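PDB 5VOL: putative esterase from Bacteroides intestinalis DSM 17393, which hydrolyses ferulic acid esters, probably those on arabinoxylan, as a family 1 carbohydrate esterase that works alongside xylanases. Local coordinates for residues M53-P58 against H252-W257; K197-A202 against Y233-N238. One frame throughout, in Å; residues are numbered along the deposited sequence.

Interaction 1: M53-P58 against H252-W257; sequences MWETNP and HDWEYW. With IPA (isopropyl alcohol), chain T.
Glu55 and Trp254 meet across backbones that stay well apart, their CA atoms 11.9 Å from each other, so long side chains make the contact. The fold is that of an alpha/beta hydrolase: 53-58 lies in the loop after strand 46-50, while the segment 252-257 carries His252 and the start of helix 254-271. His252 sits in a probable Ser-His-Asp triad, hydrogen-bonded to Ser139 through NE2 and to Asp223 through ND1. Glu55 runs out extended beyond CG, with chi2 at 177°, and this brings its carboxylate to the indole edge. Trp254 NE1 donates to Glu55 OE2 at 2.9 Å. The acceptor lies close to the ring plane, and the N-H meets the syn side of the carboxylate from somewhat above its plane. Glu55 OE1 is held by Gly52 N, so both carboxylate oxygens are tied. Beside them, the indole of Trp257 turns its edge to the faces of two neighbours. Its CZ2 lies 3.6 Å above the centre of the His252 ring, and its CE3 lies 3.5 Å above the Trp254 ring, toward the rim. Trp257 NE1 is hydrogen-bonded to Ser163. Asp253 N-caps the helix, accepting from Tyr256 N at OD1. An isopropyl alcohol, probably from the crystallisation liquor, lies next to Trp257. Its O2 gives a weak hydrogen bond to Glu55 OE2 at 3.2 Å.

Interaction 2: K197-A202 against Y233-N238; sequences KYVMEA and YQAMRN
Val199 and Ala235 bring the end of helix 195-200 against helix 226-238. The backbones come close here, with the CA atoms of Met200 and Ala235 6.0 Å apart. The side chains meet by apolar contact. Val199 CG1 points anti to its own N (chi1 180°) and lies 3.8 Å from Ala235 CB. It also makes a van der Waals contact with the backbone, 3.6 Å from Ala235 O. The other branch, CG2, touches Met236 SD at 3.8 Å, and the two side chains cross at about a right angle. Met200 bends at chi2 and chi3. This brings its terminal CE to 3.7 Å from Ala235 CB, so the small alanine methyl is met by both Val199 and Met200.

Polar bonds do not join the two segments; they run within each one or to residues beyond both. Lys197 NZ forms a salt bridge with Glu201 OE2 at 3.1 Å, and Arg206 is a second partner of that carboxylate oxygen. Arg237 NH2 donates to Asn238 OD1 at 3.2 Å, nearly in the guanidinium plane. The same NH2 also pairs with Asp227 of a neighbouring subunit.

Around the contact, Val199 also rests on Gln150 of helix 140-151. Met236 reaches Val241 and Cys243 in the loop that leads to the outermost strand 244-246.

In the fold
The two contacts lie in different parts of one alpha/beta hydrolase domain, with centres 26 Å apart and nearest atoms about 12 Å apart. Interaction 1 lies at the probable active site, near what looks like a nucleophile elbow at Ser139. Interaction 2 is peripheral: its centre is 20 Å from the centre of the chain, against 12 Å for interaction 1. In sequence, both segments of interaction 2 fall between those of interaction 1. Neither contact touches calcium. The side chain of Trp257 is about 14 Å from a bound calcium ion, and that of Met236 about 11 Å.

Interaction 1: M53-P58 against H252-W257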
# COMPACT_ATOMS: atom_id res chain seq x y z
N MET C 53 -5.96 26.53 6.83
CA MET C 53 -6.28 27.64 7.72
C MET C 53 -5.52 27.52 9.05
O MET C 53 -5.23 26.41 9.49
CB MET C 53 -7.79 27.69 7.97
CG MET C 53 -8.28 29.00 8.61
SD MET C 53 -10.08 29.00 8.79
CE MET C 53 -10.27 27.89 10.18
N TRP C 54 -5.18 28.67 9.64
CA TRP C 54 -4.41 28.76 10.89
C TRP C 54 -2.91 28.51 10.69
O TRP C 54 -2.10 28.91 11.53
CB TRP C 54 -4.91 27.76 11.93
CG TRP C 54 -6.23 28.02 12.56
CD1 TRP C 54 -7.45 27.50 12.19
CD2 TRP C 54 -6.48 28.82 13.74
NE1 TRP C 54 -8.43 27.94 13.06
CE2 TRP C 54 -7.87 28.75 14.01
CE3 TRP C 54 -5.67 29.59 14.58
CZ2 TRP C 54 -8.46 29.42 15.09
CZ3 TRP C 54 -6.26 30.26 15.64
CH2 TRP C 54 -7.64 30.17 15.89
N GLU C 55 -2.55 27.83 9.61
CA GLU C 55 -1.16 27.45 9.36
C GLU C 55 -0.37 28.54 8.63
O GLU C 55 -0.95 29.48 8.11
CB GLU C 55 -1.11 26.14 8.54
CG GLU C 55 -1.71 24.95 9.30
CD GLU C 55 -1.75 23.65 8.50
OE1 GLU C 55 -1.64 23.68 7.25
OE2 GLU C 55 -1.90 22.59 9.13
N THR C 56 0.95 28.41 8.62
CA THR C 56 1.79 29.28 7.81
C THR C 56 2.71 28.43 6.91
O THR C 56 2.66 27.20 6.93
CB THR C 56 2.61 30.24 8.71
OG1 THR C 56 3.41 29.49 9.62
CG2 THR C 56 1.68 31.14 9.52
N ASN C 57 3.56 29.11 6.14
CA ASN C 57 4.32 28.49 5.05
C ASN C 57 5.22 27.30 5.41
O ASN C 57 5.42 26.43 4.56
CB ASN C 57 5.18 29.55 4.34
CG ASN C 57 5.97 30.41 5.31
OD1 ASN C 57 5.39 31.22 6.05
ND2 ASN C 57 7.29 30.22 5.34
N PRO C 58 5.78 27.24 6.63
CA PRO C 58 6.77 26.18 6.90
C PRO C 58 6.19 24.79 7.19
O PRO C 58 6.97 23.86 7.36
CB PRO C 58 7.51 26.68 8.14
CG PRO C 58 7.06 28.12 8.35
CD PRO C 58 5.68 28.18 7.76
N HIS C 252 -9.04 14.88 9.45
CA HIS C 252 -8.46 16.15 9.05
C HIS C 252 -7.15 16.30 9.79
O HIS C 252 -7.05 17.09 10.72
CB HIS C 252 -9.42 17.31 9.41
CG HIS C 252 -9.37 18.47 8.46
ND1 HIS C 252 -9.78 18.37 7.15
CD2 HIS C 252 -9.00 19.76 8.64
CE1 HIS C 252 -9.64 19.54 6.55
NE2 HIS C 252 -9.18 20.40 7.44
N ASP C 253 -6.14 15.53 9.39
CA ASP C 253 -4.91 15.50 10.17
C ASP C 253 -3.66 15.31 9.31
O ASP C 253 -3.76 14.96 8.13
CB ASP C 253 -4.99 14.39 11.23
CG ASP C 253 -5.21 13.01 10.62
OD1 ASP C 253 -4.33 12.56 9.87
OD2 ASP C 253 -6.26 12.38 10.89
N TRP C 254 -2.50 15.55 9.92
CA TRP C 254 -1.26 15.56 9.16
C TRP C 254 -0.76 14.18 8.74
O TRP C 254 0.02 14.07 7.79
CB TRP C 254 -0.17 16.32 9.93
CG TRP C 254 -0.20 17.74 9.49
CD1 TRP C 254 -0.82 18.79 10.12
CD2 TRP C 254 0.33 18.27 8.26
NE1 TRP C 254 -0.68 19.94 9.38
CE2 TRP C 254 0.02 19.64 8.23
CE3 TRP C 254 1.05 17.71 7.20
CZ2 TRP C 254 0.41 20.47 7.17
CZ3 TRP C 254 1.44 18.53 6.15
CH2 TRP C 254 1.12 19.91 6.14
N GLU C 255 -1.22 13.12 9.40
CA GLU C 255 -0.89 11.80 8.86
C GLU C 255 -1.57 11.63 7.51
O GLU C 255 -1.01 11.02 6.61
CB GLU C 255 -1.30 10.67 9.82
CG GLU C 255 -0.32 10.45 10.96
CD GLU C 255 1.08 10.08 10.49
OE1 GLU C 255 1.28 8.97 9.94
OE2 GLU C 255 2.00 10.92 10.65
N TYR C 256 -2.78 12.17 7.37
CA TYR C 256 -3.47 12.09 6.09
C TYR C 256 -2.73 12.89 5.00
O TYR C 256 -2.66 12.47 3.85
CB TYR C 256 -4.91 12.60 6.21
CG TYR C 256 -5.80 12.01 5.13
CD1 TYR C 256 -6.36 10.74 5.29
CD2 TYR C 256 -6.04 12.70 3.94
CE1 TYR C 256 -7.16 10.18 4.30
CE2 TYR C 256 -6.84 12.13 2.94
CZ TYR C 256 -7.39 10.87 3.13
OH TYR C 256 -8.19 10.29 2.15
N TRP C 257 -2.19 14.05 5.36
CA TRP C 257 -1.64 14.98 4.37
C TRP C 257 -0.21 14.60 4.02
O TRP C 257 0.18 14.67 2.87
CB TRP C 257 -1.75 16.43 4.89
CG TRP C 257 -3.19 16.78 5.13
CD1 TRP C 257 -4.25 16.41 4.35
CD2 TRP C 257 -3.74 17.52 6.23
NE1 TRP C 257 -5.42 16.87 4.91
CE2 TRP C 257 -5.14 17.55 6.06
CE3 TRP C 257 -3.19 18.15 7.35
CZ2 TRP C 257 -6.00 18.20 6.96
CZ3 TRP C 257 -4.04 18.80 8.25
CH2 TRP C 257 -5.42 18.81 8.04
C1 IPA T . -6.69 23.54 10.26
C2 IPA T . -5.45 22.64 10.31
C3 IPA T . -5.66 21.39 11.16
O2 IPA T . -5.11 22.30 8.97

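Interaction 2: K197-A202 against Y233-N238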
# COMPACT_ATOMS: atom_id res chain seq x y z
N LYS C 197 -20.07 24.66 -6.71
CA LYS C 197 -20.94 25.49 -7.55
C LYS C 197 -20.32 25.73 -8.92
O LYS C 197 -21.02 25.72 -9.93
CB LYS C 197 -21.24 26.84 -6.88
CG LYS C 197 -22.00 27.80 -7.81
CD LYS C 197 -22.39 29.12 -7.13
CE LYS C 197 -21.20 30.07 -7.04
NZ LYS C 197 -20.58 30.35 -8.39
N TYR C 198 -19.00 25.93 -8.95
CA TYR C 198 -18.31 26.23 -10.19
C TYR C 198 -18.51 25.14 -11.23
O TYR C 198 -18.67 25.42 -12.42
CB TYR C 198 -16.82 26.42 -9.94
CG TYR C 198 -16.12 27.07 -11.10
CD1 TYR C 198 -15.61 26.31 -12.14
CD2 TYR C 198 -15.99 28.45 -11.18
CE1 TYR C 198 -14.98 26.90 -13.22
CE2 TYR C 198 -15.37 29.05 -12.25
CZ TYR C 198 -14.86 28.27 -13.27
OH TYR C 198 -14.23 28.86 -14.33
N VAL C 199 -18.51 23.89 -10.78
CA VAL C 199 -18.77 22.77 -11.68
C VAL C 199 -20.25 22.63 -11.97
O VAL C 199 -20.64 22.42 -13.11
CB VAL C 199 -18.23 21.44 -11.10
CG1 VAL C 199 -18.51 20.27 -12.07
CG2 VAL C 199 -16.73 21.57 -10.81
N MET C 200 -21.09 22.76 -10.95
CA MET C 200 -22.53 22.57 -11.10
C MET C 200 -23.16 23.50 -12.13
O MET C 200 -24.08 23.11 -12.85
CB MET C 200 -23.24 22.80 -9.77
CG MET C 200 -22.71 21.97 -8.62
SD MET C 200 -23.96 20.83 -8.05
CE MET C 200 -23.93 19.65 -9.41
N GLU C 201 -22.66 24.73 -12.20
CA GLU C 201 -23.21 25.75 -13.08
C GLU C 201 -22.50 25.79 -14.43
O GLU C 201 -22.74 26.67 -15.24
CB GLU C 201 -23.15 27.13 -12.41
CG GLU C 201 -21.73 27.67 -12.32
CD GLU C 201 -21.63 28.91 -11.44
OE1 GLU C 201 -22.64 29.29 -10.81
OE2 GLU C 201 -20.52 29.49 -11.38
N ALA C 202 -21.61 24.83 -14.67
CA ALA C 202 -20.79 24.85 -15.88
C ALA C 202 -21.62 24.70 -17.16
O ALA C 202 -22.53 23.88 -17.23
CB ALA C 202 -19.74 23.75 -15.81
N TYR C 233 -16.90 15.70 -6.34
CA TYR C 233 -16.61 14.57 -7.21
C TYR C 233 -17.85 14.19 -8.03
O TYR C 233 -17.77 14.03 -9.25
CB TYR C 233 -16.11 13.35 -6.43
CG TYR C 233 -15.86 12.18 -7.36
CD1 TYR C 233 -14.94 12.30 -8.41
CD2 TYR C 233 -16.56 10.99 -7.22
CE1 TYR C 233 -14.72 11.25 -9.28
CE2 TYR C 233 -16.34 9.94 -8.09
CZ TYR C 233 -15.43 10.07 -9.12
OH TYR C 233 -15.22 9.03 -9.98
N GLN C 234 -18.99 14.05 -7.37
CA GLN C 234 -20.23 13.73 -8.06
C GLN C 234 -20.54 14.74 -9.18
O GLN C 234 -20.88 14.34 -10.30
CB GLN C 234 -21.39 13.64 -7.06
CG GLN C 234 -21.31 12.37 -6.19
CD GLN C 234 -22.35 12.32 -5.09
OE1 GLN C 234 -22.71 13.36 -4.51
NE2 GLN C 234 -22.82 11.11 -4.77
N ALA C 235 -20.37 16.03 -8.90
CA ALA C 235 -20.57 17.06 -9.94
C ALA C 235 -19.60 16.88 -11.11
O ALA C 235 -19.99 16.98 -12.27
CB ALA C 235 -20.43 18.46 -9.35
N MET C 236 -18.33 16.62 -10.81
CA MET C 236 -17.33 16.38 -11.85
C MET C 236 -17.70 15.17 -12.72
O MET C 236 -17.77 15.27 -13.95
CB MET C 236 -15.95 16.17 -11.22
CG MET C 236 -15.34 17.42 -10.62
SD MET C 236 -14.69 18.54 -11.87
CE MET C 236 -13.06 17.84 -12.16
N ARG C 237 -17.93 14.04 -12.07
CA ARG C 237 -18.28 12.80 -12.76
C ARG C 237 -19.54 13.01 -13.60
O ARG C 237 -19.56 12.66 -14.78
CB ARG C 237 -18.49 11.67 -11.75
CG ARG C 237 -18.67 10.29 -12.34
CD ARG C 237 -19.33 9.38 -11.31
NE ARG C 237 -20.59 9.96 -10.86
CZ ARG C 237 -21.22 9.62 -9.74
NH1 ARG C 237 -20.73 8.68 -8.95
NH2 ARG C 237 -22.36 10.23 -9.41
N ASN C 238 -20.58 13.58 -13.01
CA ASN C 238 -21.84 13.80 -13.71
C ASN C 238 -21.68 14.74 -14.89
O ASN C 238 -22.48 14.70 -15.83
CB ASN C 238 -22.90 14.35 -12.77
CG ASN C 238 -23.31 13.34 -11.71
OD1 ASN C 238 -23.08 12.14 -11.85
ND2 ASN C 238 -23.92 13.83 -10.63